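Side-chain contacts in cytochrome (Paracoccus pantotrophus, PDB 2XTS), which probably carries electrons on a covalently bound heme c, as the cytochrome subunit of SoxCD, the sulfane dehydrogenase that oxidises protein-bound sulfur: residues E8-P11 against E12-S15; S32-V35 against A36-D39; V76-I79 against G80-W83. All coordinates share one frame; numbering follows the deposited sequence.

Interaction 1: residues E8-P11 against E12-S15; sequences EALP and EEIS. With CA (calcium ion), chain B.
The carboxylate of Glu13 folds back to the backbone of Leu10, and that of Glu12 lies beside the Pro11 ring, at the N-terminus of helix 11-17. The first of these is half of a capping box: Glu13, at N3, grips the N-H of Leu10, the N-cap residue, and leucine has no side-chain acceptor to return the bond. Leu10 N donates to Glu13 OE1 at 2.9 Å with a nearly straight N-H (176°), on the anti side of that oxygen and tilted 33° from the carboxylate plane. Leu10 CB also lies near this oxygen, 3.6 Å from Glu13 OE1. OE1 also forms a salt bridge with Arg7. The other oxygen, Glu13 OE2, accepts from Asp5 N of a neighbouring sulfite dehydrogenase chain; two donors and a charge thus hold the carboxylate.

The Glu12 chain bends at chi2 (80°), which brings OE1 to 3.8 Å from Pro11 CD and turns OE2 outward to a calcium ion. Glu12 OE2 binds the calcium at 2.3 Å, and water 1 is a further calcium ligand.

Between the two segments, apolar side chains meet at Ala9 CB and Ile14 CG1, 3.9 Å apart, next to Val100 and Asn92 of a second sulfite dehydrogenase chain. Glu8 extends a beta ladder into that same chain. Helical bonding then begins: Ser15 N reaches Pro11 O at 2.9 Å, and Ile14 N reaches Leu10 O at 3.0 Å.

Interaction 2: residues S32-V35 against A36-D39; sequences SGDV and ATGD
Asp34 is the N-cap of helix 35-45 and grips Thr37, three residues on, at the start of the helix that leads into the heme-binding Cys46 of the cytochrome c fold. The side-chain hydrogen bonds come first. One oxygen of Asp34 takes two donors of the same threonine, Thr37 N at 2.9 Å from Asp34 OD1 and Thr37 OG1 at 2.6 Å from Asp34 OD1. The amide arrives almost straight in line with the C-O bond. The hydroxyl comes on the syn side, 29° out of the carboxylate plane and from the opposite face. Asp34 holds CG between its backbone N and carbonyl carbon (chi1 64°), which swings OD1 over the first turn. A leucine in place of Asp34 would probably leave Thr37 N and the Thr37 hydroxyl without their common acceptor and weaken the helix start.

Water bonding adds a second link: water 2 accepts from Asp34 N and donates to Thr37 OG1. The threonine hydroxyl thus accepts from the water while donating its own hydrogen bond to Asp34 OD1.

Apolar packing joins the helix to helix 107-120. Val35 meets Ala115 and Tyr119, and Thr37 meets Ala112, consistent with the packing of the first and last helices of the domain in class I cytochromes c.

Backbone bonds pair strand 32-34 antiparallel with strand 129-131, Gly33 with Leu130, and then continue the turn: Gly38 N reaches Asp34 O at 3.0 Å, and Asp39 N reaches Val35 O at 2.8 Å.

Interaction 3: residues V76-I79 against G80-W83; sequences VKTI and GSYW. With HEC (heme c), chain U.
Ile79 covers one face of the Trp83 indole, whose edge meets a heme propionate. Ile79 CA stands 3.7 Å from the centroid of the five-membered ring, 19° off its normal, a CH-pi contact. The branch CG1 lies over the same face, with Ile79 CG1 3.9 Å from Trp83 CE2. In the ring plane, Trp83 CZ2 comes within 3.4 Å of the propionate carbon CGA of the heme. Water 3 also sits at the ring edge: it accepts from Trp83 NE1, and donates to heme O2A and to Lys77 O. Both the indole and the propionate are therefore tied to the 76-79 backbone, consistent with a pocket wall that fixes the acid group. The heme is also hydrogen-bonded to the sulfite dehydrogenase chain, among others by its Ser244, which packs on Trp83.

The second shell is a capping box. Thr78 OG1 accepts from Ser81 N at 3.1 Å, and Ser81 OG accepts in return from Thr78 N at 2.9 Å. With its hydroxyl between backbone N and carbonyl carbon (chi1 76°), Ser81 turns OG toward the preceding loop and also donates to Val76 O, in the carbonyl plane on a lone pair. Thr78 OG1 has a further partner in Gly65 O. The carbonyl Thr78 O receives both Tyr82 N and Trp83 N.

Farther out, Lys77 CE lies over the Tyr82 ring, 3.7 Å from its centroid. Tyr82 OH is hydrogen-bonded to Thr247 of the sulfite dehydrogenase chain. The short helix 79-82 rests against helix 86-96 through Ile79 and Trp83 on Val89, and through Trp83 on Thr88.

Overall arrangement
All three are local contacts where a chain segment enters a helix, but their settings differ. Interaction 3 is buried, beside the heme, and mixes a capping box with ring packing. Interactions 1 and 2 are only partly buried. Interaction 1 lies on the N-terminal arm at the interface with neighbouring chains and carries carboxylates to calcium and arginine; interaction 2 touches no other chain and relies on an aspartate–threonine cap with a water beside it. Interactions 2 and 3 both lie in the heme domain, centres about 21 Å apart; the chain as a whole is the N-terminal piece of the longer protein. Interaction 1 is about 30 and 35 Å from them, centre to centre.

Interaction 1: residues E8-P11 against E12-S15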
ATOM      1  N   GLU D   8      11.522 -34.871  -3.270  1.00 11.55           N
ATOM      2  CA  GLU D   8      11.000 -35.498  -4.451  1.00 11.97           C
ATOM      3  C   GLU D   8       9.528 -35.841  -4.302  1.00 11.33           C
ATOM      4  O   GLU D   8       9.108 -36.454  -3.315  1.00 11.83           O
ATOM      5  CB  GLU D   8      11.793 -36.754  -4.827  1.00 12.97           C
ATOM      6  CG  GLU D   8      11.344 -37.424  -6.130  1.00 15.72           C
ATOM      7  CD  GLU D   8      12.387 -38.324  -6.763  1.00 21.24           C
ATOM      8  OE1 GLU D   8      13.497 -38.459  -6.208  1.00 24.95           O
ATOM      9  OE2 GLU D   8      12.070 -38.886  -7.829  1.00 24.84           O
ATOM     10  N   ALA D   9       8.754 -35.437  -5.306  1.00 11.47           N
ATOM     11  CA  ALA D   9       7.367 -35.814  -5.418  1.00 11.17           C
ATOM     12  C   ALA D   9       7.217 -37.313  -5.707  1.00 11.49           C
ATOM     13  O   ALA D   9       7.942 -37.888  -6.526  1.00 13.17           O
ATOM     14  CB  ALA D   9       6.654 -34.959  -6.487  1.00 13.34           C
ATOM     15  N   LEU D  10       6.271 -37.944  -5.014  1.00 11.48           N
ATOM     16  CA  LEU D  10       5.993 -39.370  -5.208  1.00 11.43           C
ATOM     17  C   LEU D  10       5.010 -39.598  -6.349  1.00 11.69           C
ATOM     18  O   LEU D  10       4.181 -38.729  -6.643  1.00 11.30           O
ATOM     19  CB  LEU D  10       5.459 -39.978  -3.910  1.00 12.12           C
ATOM     20  CG  LEU D  10       6.425 -39.927  -2.727  1.00 13.51           C
ATOM     21  CD1 LEU D  10       5.764 -40.554  -1.516  1.00 16.96           C
ATOM     22  CD2 LEU D  10       7.736 -40.623  -3.095  1.00 16.33           C
ATOM     23  N   PRO D  11       5.073 -40.779  -6.983  1.00 12.00           N
ATOM     24  CA  PRO D  11       4.134 -41.053  -8.060  1.00 11.60           C
ATOM     25  C   PRO D  11       2.650 -40.839  -7.711  1.00 11.26           C
ATOM     26  O   PRO D  11       1.907 -40.302  -8.531  1.00 11.64           O
ATOM     27  CB  PRO D  11       4.442 -42.521  -8.424  1.00 12.48           C
ATOM     28  CG  PRO D  11       5.829 -42.711  -7.991  1.00 13.75           C
ATOM     29  CD  PRO D  11       6.025 -41.894  -6.791  1.00 13.07           C
ATOM     30  N   GLU D  12       2.226 -41.252  -6.525  1.00 11.37           N
ATOM     31  CA  GLU D  12       0.844 -41.091  -6.076  1.00 11.24           C
ATOM     32  C   GLU D  12       0.454 -39.610  -6.000  1.00 10.98           C
ATOM     33  O   GLU D  12      -0.697 -39.259  -6.206  1.00 12.38           O
ATOM     34  CB  GLU D  12       0.643 -41.717  -4.676  1.00 12.35           C
ATOM     35  CG  GLU D  12       0.764 -43.227  -4.544  1.00 13.86           C
ATOM     36  CD  GLU D  12       2.199 -43.749  -4.469  1.00 15.75           C
ATOM     37  OE1 GLU D  12       3.200 -42.988  -4.538  1.00 16.75           O
ATOM     38  OE2 GLU D  12       2.323 -44.974  -4.366  1.00 19.49           O
ATOM     39  N   GLU D  13       1.406 -38.779  -5.592  1.00 10.21           N
ATOM     40  CA  GLU D  13       1.172 -37.339  -5.456  1.00  9.63           C
ATOM     41  C   GLU D  13       1.035 -36.677  -6.827  1.00  9.22           C
ATOM     42  O   GLU D  13       0.115 -35.898  -7.078  1.00  9.57           O
ATOM     43  CB  GLU D  13       2.308 -36.709  -4.675  1.00  9.43           C
ATOM     44  CG  GLU D  13       2.315 -37.123  -3.214  1.00 10.32           C
ATOM     45  CD  GLU D  13       3.580 -36.749  -2.455  1.00  9.35           C
ATOM     46  OE1 GLU D  13       4.669 -36.571  -3.075  1.00 11.00           O
ATOM     47  OE2 GLU D  13       3.475 -36.702  -1.207  1.00 11.83           O
ATOM     48  N   ILE D  14       1.931 -37.027  -7.731  1.00  9.06           N
ATOM     49  CA  ILE D  14       1.849 -36.518  -9.092  1.00  8.50           C
ATOM     50  C   ILE D  14       0.541 -36.941  -9.755  1.00  9.38           C
ATOM     51  O   ILE D  14      -0.160 -36.132 -10.404  1.00 10.10           O
ATOM     52  CB  ILE D  14       3.047 -37.017  -9.918  1.00  9.53           C
ATOM     53  CG1 ILE D  14       4.364 -36.447  -9.337  1.00 10.24           C
ATOM     54  CG2 ILE D  14       2.875 -36.658 -11.410  1.00 11.42           C
ATOM     55  CD1 ILE D  14       5.622 -37.083  -9.893  1.00 12.68           C
ATOM     56  N   SER D  15       0.188 -38.213  -9.591  1.00  9.75           N
ATOM     57  CA  SER D  15      -1.049 -38.722 -10.182  1.00 10.13           C
ATOM     58  C   SER D  15      -2.269 -37.986  -9.622  1.00  9.71           C
ATOM     59  O   SER D  15      -3.251 -37.787 -10.332  1.00 11.21           O
ATOM     60  CB  SER D  15      -1.182 -40.231  -9.912  1.00 10.54           C
ATOM     61  OG  SER D  15      -2.365 -40.750 -10.469  1.00 16.19           O
TER
HETATM   62 CA    CA B1230       0.907 -46.691  -3.737  0.60  4.88          CA
HETATM   63  O   HOH W   1       2.800 -47.667  -2.459  1.00 26.93           O

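Interaction 2: residues S32-V35 against A36-D39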
ATOM      1  N   SER D  32     -13.135 -45.795 -20.368  1.00 12.13           N
ATOM      2  CA  SER D  32     -14.122 -45.664 -21.420  1.00 13.14           C
ATOM      3  C   SER D  32     -15.474 -45.242 -20.844  1.00 12.28           C
ATOM      4  O   SER D  32     -15.741 -45.368 -19.651  1.00 12.96           O
ATOM      5  CB  SER D  32     -14.262 -46.969 -22.181  1.00 14.42           C
ATOM      6  OG  SER D  32     -14.801 -47.950 -21.357  1.00 17.17           O
ATOM      7  N   GLY D  33     -16.327 -44.754 -21.730  1.00 11.44           N
ATOM      8  CA  GLY D  33     -17.685 -44.380 -21.391  1.00 11.27           C
ATOM      9  C   GLY D  33     -18.525 -44.168 -22.625  1.00 11.59           C
ATOM     10  O   GLY D  33     -18.019 -43.642 -23.630  1.00 11.83           O
ATOM     11  N   ASP D  34     -19.799 -44.544 -22.553  1.00 11.96           N
ATOM     12  CA  ASP D  34     -20.687 -44.375 -23.693  1.00 12.20           C
ATOM     13  C   ASP D  34     -21.682 -43.260 -23.481  1.00 11.83           C
ATOM     14  O   ASP D  34     -21.799 -42.713 -22.378  1.00 11.18           O
ATOM     15  CB  ASP D  34     -21.353 -45.690 -24.114  1.00 13.11           C
ATOM     16  CG  ASP D  34     -22.271 -46.277 -23.073  1.00 16.36           C
ATOM     17  OD1 ASP D  34     -22.668 -45.606 -22.113  1.00 16.70           O
ATOM     18  OD2 ASP D  34     -22.620 -47.464 -23.242  1.00 21.30           O
ATOM     19  N   VAL D  35     -22.378 -42.912 -24.560  1.00 11.34           N
ATOM     20  CA  VAL D  35     -23.350 -41.818 -24.543  1.00 11.55           C
ATOM     21  C   VAL D  35     -24.445 -42.050 -23.501  1.00 11.84           C
ATOM     22  O   VAL D  35     -24.773 -41.140 -22.744  1.00 11.54           O
ATOM     23  CB  VAL D  35     -23.930 -41.579 -25.942  1.00 11.62           C
ATOM     24  CG1 VAL D  35     -25.084 -40.597 -25.895  1.00 11.40           C
ATOM     25  CG2 VAL D  35     -22.824 -41.121 -26.893  1.00 12.21           C
ATOM     26  N   ALA D  36     -25.000 -43.256 -23.448  1.00 12.41           N
ATOM     27  CA  ALA D  36     -26.130 -43.534 -22.564  1.00 12.91           C
ATOM     28  C   ALA D  36     -25.728 -43.384 -21.095  1.00 12.31           C
ATOM     29  O   ALA D  36     -26.490 -42.825 -20.268  1.00 12.98           O
ATOM     30  CB  ALA D  36     -26.736 -44.937 -22.828  1.00 13.57           C
ATOM     31  N   THR D  37     -24.530 -43.869 -20.770  1.00 12.47           N
ATOM     32  CA  THR D  37     -24.009 -43.729 -19.419  1.00 12.41           C
ATOM     33  C   THR D  37     -23.763 -42.246 -19.099  1.00 11.42           C
ATOM     34  O   THR D  37     -24.082 -41.772 -18.008  1.00 11.23           O
ATOM     35  CB  THR D  37     -22.713 -44.532 -19.236  1.00 12.58           C
ATOM     36  OG1 THR D  37     -22.958 -45.908 -19.553  1.00 14.22           O
ATOM     37  CG2 THR D  37     -22.176 -44.399 -17.828  1.00 15.23           C
ATOM     38  N   GLY D  38     -23.235 -41.506 -20.073  1.00 10.87           N
ATOM     39  CA  GLY D  38     -23.019 -40.080 -19.914  1.00 10.52           C
ATOM     40  C   GLY D  38     -24.309 -39.321 -19.680  1.00  9.33           C
ATOM     41  O   GLY D  38     -24.337 -38.391 -18.865  1.00  9.33           O
ATOM     42  N   ASP D  39     -25.377 -39.696 -20.400  1.00 10.15           N
ATOM     43  CA  ASP D  39     -26.695 -39.068 -20.234  1.00 10.36           C
ATOM     44  C   ASP D  39     -27.178 -39.223 -18.792  1.00 10.29           C
ATOM     45  O   ASP D  39     -27.651 -38.278 -18.157  1.00 11.15           O
ATOM     46  CB  ASP D  39     -27.652 -39.726 -21.214  1.00 10.58           C
ATOM     47  CG  ASP D  39     -28.967 -39.002 -21.371  1.00 12.25           C
ATOM     48  OD1 ASP D  39     -29.195 -37.945 -20.761  1.00 13.02           O
ATOM     49  OD2 ASP D  39     -29.810 -39.529 -22.137  1.00 17.20           O
TER
HETATM   50  O   HOH W   2     -19.968 -46.347 -20.122  1.00 22.80           O

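Interaction 3: residues V76-I79 against G80-W83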
ATOM      1  N   VAL D  76     -23.024 -17.608 -30.470  1.00 10.65           N
ATOM      2  CA  VAL D  76     -23.285 -18.576 -29.409  1.00 10.68           C
ATOM      3  C   VAL D  76     -22.129 -19.576 -29.432  1.00  9.87           C
ATOM      4  O   VAL D  76     -22.025 -20.421 -30.314  1.00 10.81           O
ATOM      5  CB  VAL D  76     -24.655 -19.268 -29.598  1.00 10.89           C
ATOM      6  CG1 VAL D  76     -24.858 -20.395 -28.572  1.00 13.43           C
ATOM      7  CG2 VAL D  76     -25.787 -18.229 -29.522  1.00 13.91           C
ATOM      8  N   LYS D  77     -21.248 -19.435 -28.453  1.00 10.00           N
ATOM      9  CA  LYS D  77     -19.979 -20.141 -28.413  1.00  9.12           C
ATOM     10  C   LYS D  77     -20.070 -21.289 -27.431  1.00  8.88           C
ATOM     11  O   LYS D  77     -20.213 -21.070 -26.225  1.00  9.15           O
ATOM     12  CB  LYS D  77     -18.880 -19.170 -27.988  1.00  9.03           C
ATOM     13  CG  LYS D  77     -18.675 -18.020 -28.984  1.00 10.27           C
ATOM     14  CD  LYS D  77     -18.125 -16.754 -28.355  1.00 11.94           C
ATOM     15  CE  LYS D  77     -16.709 -16.924 -27.874  1.00 11.01           C
ATOM     16  NZ  LYS D  77     -16.191 -15.690 -27.236  1.00 11.97           N
ATOM     17  N   THR D  78     -19.998 -22.500 -27.968  1.00  7.64           N
ATOM     18  CA  THR D  78     -20.178 -23.702 -27.165  1.00  8.26           C
ATOM     19  C   THR D  78     -19.063 -24.688 -27.518  1.00  7.90           C
ATOM     20  O   THR D  78     -18.260 -24.474 -28.433  1.00  8.15           O
ATOM     21  CB  THR D  78     -21.523 -24.388 -27.460  1.00  8.83           C
ATOM     22  OG1 THR D  78     -21.499 -24.965 -28.776  1.00  8.88           O
ATOM     23  CG2 THR D  78     -22.692 -23.420 -27.297  1.00 10.56           C
ATOM     24  N   ILE D  79     -19.014 -25.798 -26.806  1.00  7.66           N
ATOM     25  CA  ILE D  79     -18.091 -26.870 -27.150  1.00  7.77           C
ATOM     26  C   ILE D  79     -18.138 -27.171 -28.642  1.00  8.44           C
ATOM     27  O   ILE D  79     -17.113 -27.189 -29.315  1.00  9.63           O
ATOM     28  CB  ILE D  79     -18.397 -28.152 -26.338  1.00  7.88           C
ATOM     29  CG1 ILE D  79     -18.158 -27.937 -24.843  1.00  9.52           C
ATOM     30  CG2 ILE D  79     -17.586 -29.317 -26.868  1.00 10.52           C
ATOM     31  CD1 ILE D  79     -18.620 -29.098 -23.974  1.00  8.85           C
ATOM     32  N   GLY D  80     -19.346 -27.380 -29.160  1.00  8.66           N
ATOM     33  CA  GLY D  80     -19.506 -27.760 -30.554  1.00  9.27           C
ATOM     34  C   GLY D  80     -19.272 -26.645 -31.554  1.00  8.36           C
ATOM     35  O   GLY D  80     -18.706 -26.871 -32.602  1.00 10.31           O
ATOM     36  N   SER D  81     -19.697 -25.431 -31.237  1.00  7.68           N
ATOM     37  CA  SER D  81     -19.585 -24.329 -32.190  1.00  8.28           C
ATOM     38  C   SER D  81     -18.241 -23.641 -32.180  1.00  7.91           C
ATOM     39  O   SER D  81     -17.893 -22.972 -33.132  1.00  8.73           O
ATOM     40  CB  SER D  81     -20.667 -23.278 -31.948  1.00  8.73           C
ATOM     41  OG  SER D  81     -20.375 -22.488 -30.820  1.00  9.11           O
ATOM     42  N   TYR D  82     -17.504 -23.783 -31.084  1.00  7.36           N
ATOM     43  CA  TYR D  82     -16.337 -22.935 -30.813  1.00  7.49           C
ATOM     44  C   TYR D  82     -15.075 -23.624 -30.297  1.00  7.05           C
ATOM     45  O   TYR D  82     -13.975 -23.185 -30.629  1.00  7.54           O
ATOM     46  CB  TYR D  82     -16.719 -21.807 -29.868  1.00  7.56           C
ATOM     47  CG  TYR D  82     -15.686 -20.722 -29.676  1.00  7.14           C
ATOM     48  CD1 TYR D  82     -15.340 -19.886 -30.717  1.00  7.45           C
ATOM     49  CD2 TYR D  82     -15.115 -20.481 -28.439  1.00  6.60           C
ATOM     50  CE1 TYR D  82     -14.397 -18.870 -30.538  1.00  6.53           C
ATOM     51  CE2 TYR D  82     -14.206 -19.470 -28.252  1.00  7.40           C
ATOM     52  CZ  TYR D  82     -13.838 -18.664 -29.305  1.00  6.62           C
ATOM     53  OH  TYR D  82     -12.958 -17.612 -29.150  1.00  8.20           O
ATOM     54  N   TRP D  83     -15.205 -24.620 -29.432  1.00  7.70           N
ATOM     55  CA  TRP D  83     -13.973 -25.152 -28.826  1.00  7.42           C
ATOM     56  C   TRP D  83     -13.124 -25.881 -29.856  1.00  7.66           C
ATOM     57  O   TRP D  83     -13.650 -26.574 -30.726  1.00  8.45           O
ATOM     58  CB  TRP D  83     -14.257 -26.107 -27.669  1.00  7.50           C
ATOM     59  CG  TRP D  83     -14.859 -25.478 -26.436  1.00  7.99           C
ATOM     60  CD1 TRP D  83     -15.664 -24.362 -26.342  1.00  8.53           C
ATOM     61  CD2 TRP D  83     -14.710 -25.974 -25.109  1.00  7.24           C
ATOM     62  NE1 TRP D  83     -16.016 -24.158 -25.035  1.00  8.46           N
ATOM     63  CE2 TRP D  83     -15.473 -25.151 -24.263  1.00  6.71           C
ATOM     64  CE3 TRP D  83     -14.033 -27.063 -24.563  1.00  7.78           C
ATOM     65  CZ2 TRP D  83     -15.519 -25.343 -22.891  1.00  8.25           C
ATOM     66  CZ3 TRP D  83     -14.106 -27.270 -23.205  1.00  8.18           C
ATOM     67  CH2 TRP D  83     -14.845 -26.414 -22.388  1.00  8.24           C
TER
HETATM   68 FE   HEC U 500     -20.782 -26.794 -15.404  1.00  2.11          FE
HETATM   69  CHA HEC U 500     -18.980 -24.335 -16.902  1.00  1.93           C
HETATM   70  CHB HEC U 500     -19.686 -29.014 -17.697  1.00  1.73           C
HETATM   71  CHC HEC U 500     -22.275 -29.269 -13.678  1.00  1.97           C
HETATM   72  CHD HEC U 500     -22.351 -24.505 -13.505  1.00  2.08           C
HETATM   73  NA  HEC U 500     -19.580 -26.691 -16.978  1.00  1.82           N
HETATM   74  C1A HEC U 500     -18.979 -25.561 -17.493  1.00  2.02           C
HETATM   75  C2A HEC U 500     -18.288 -25.892 -18.738  1.00  1.95           C
HETATM   76  C3A HEC U 500     -18.487 -27.201 -18.968  1.00  1.90           C
HETATM   77  C4A HEC U 500     -19.292 -27.708 -17.859  1.00  2.08           C
HETATM   78  CMA HEC U 500     -17.944 -28.052 -20.129  1.00  2.53           C
HETATM   79  CAA HEC U 500     -17.503 -24.878 -19.605  1.00  2.24           C
HETATM   80  CBA HEC U 500     -18.430 -24.107 -20.549  1.00  2.61           C
HETATM   81  CGA HEC U 500     -17.719 -23.167 -21.471  1.00  2.84           C
HETATM   82  O1A HEC U 500     -16.672 -22.653 -21.103  1.00  2.51           O
HETATM   83  O2A HEC U 500     -18.283 -22.979 -22.576  1.00  3.39           O
HETATM   84  NB  HEC U 500     -20.905 -28.756 -15.626  1.00  2.23           N
HETATM   85  C1B HEC U 500     -20.366 -29.514 -16.623  1.00  1.90           C
HETATM   86  C2B HEC U 500     -20.549 -30.912 -16.272  1.00  1.93           C
HETATM   87  C3B HEC U 500     -21.271 -30.978 -15.171  1.00  2.28           C
HETATM   88  C4B HEC U 500     -21.494 -29.637 -14.725  1.00  2.32           C
HETATM   89  CMB HEC U 500     -20.136 -32.047 -17.249  1.00  2.67           C
HETATM   90  CAB HEC U 500     -21.708 -32.241 -14.417  1.00  2.72           C
HETATM   91  CBB HEC U 500     -20.478 -33.134 -14.120  1.00  2.68           C
HETATM   92  NC  HEC U 500     -22.071 -26.885 -13.875  1.00  1.86           N
HETATM   93  C1C HEC U 500     -22.618 -28.010 -13.305  1.00  2.29           C
HETATM   94  C2C HEC U 500     -23.527 -27.629 -12.264  1.00  2.42           C
HETATM   95  C3C HEC U 500     -23.571 -26.299 -12.268  1.00  2.50           C
HETATM   96  C4C HEC U 500     -22.660 -25.813 -13.276  1.00  1.73           C
HETATM   97  CMC HEC U 500     -24.374 -28.615 -11.422  1.00  3.03           C
HETATM   98  CAC HEC U 500     -24.437 -25.359 -11.436  1.00  3.14           C
HETATM   99  CBC HEC U 500     -24.549 -25.464  -9.948  1.00  2.70           C
HETATM  100  ND  HEC U 500     -20.667 -24.812 -15.214  1.00  1.84           N
HETATM  101  C1D HEC U 500     -21.342 -24.040 -14.296  1.00  1.97           C
HETATM  102  C2D HEC U 500     -20.896 -22.689 -14.309  1.00  2.36           C
HETATM  103  C3D HEC U 500     -19.856 -22.655 -15.332  1.00  2.27           C
HETATM  104  C4D HEC U 500     -19.791 -23.964 -15.873  1.00  1.91           C
HETATM  105  CMD HEC U 500     -21.311 -21.500 -13.455  1.00  2.87           C
HETATM  106  CAD HEC U 500     -19.028 -21.439 -15.709  1.00  2.20           C
HETATM  107  CBD HEC U 500     -17.771 -21.404 -14.839  1.00  2.41           C
HETATM  108  CGD HEC U 500     -16.885 -20.238 -15.130  1.00  2.24           C
HETATM  109  O1D HEC U 500     -17.090 -19.541 -16.146  1.00  3.28           O
HETATM  110  O2D HEC U 500     -15.872 -20.092 -14.407  1.00  2.97           O
HETATM  111  O   HOH W   3     -17.840 -21.670 -24.887  1.00 10.95           O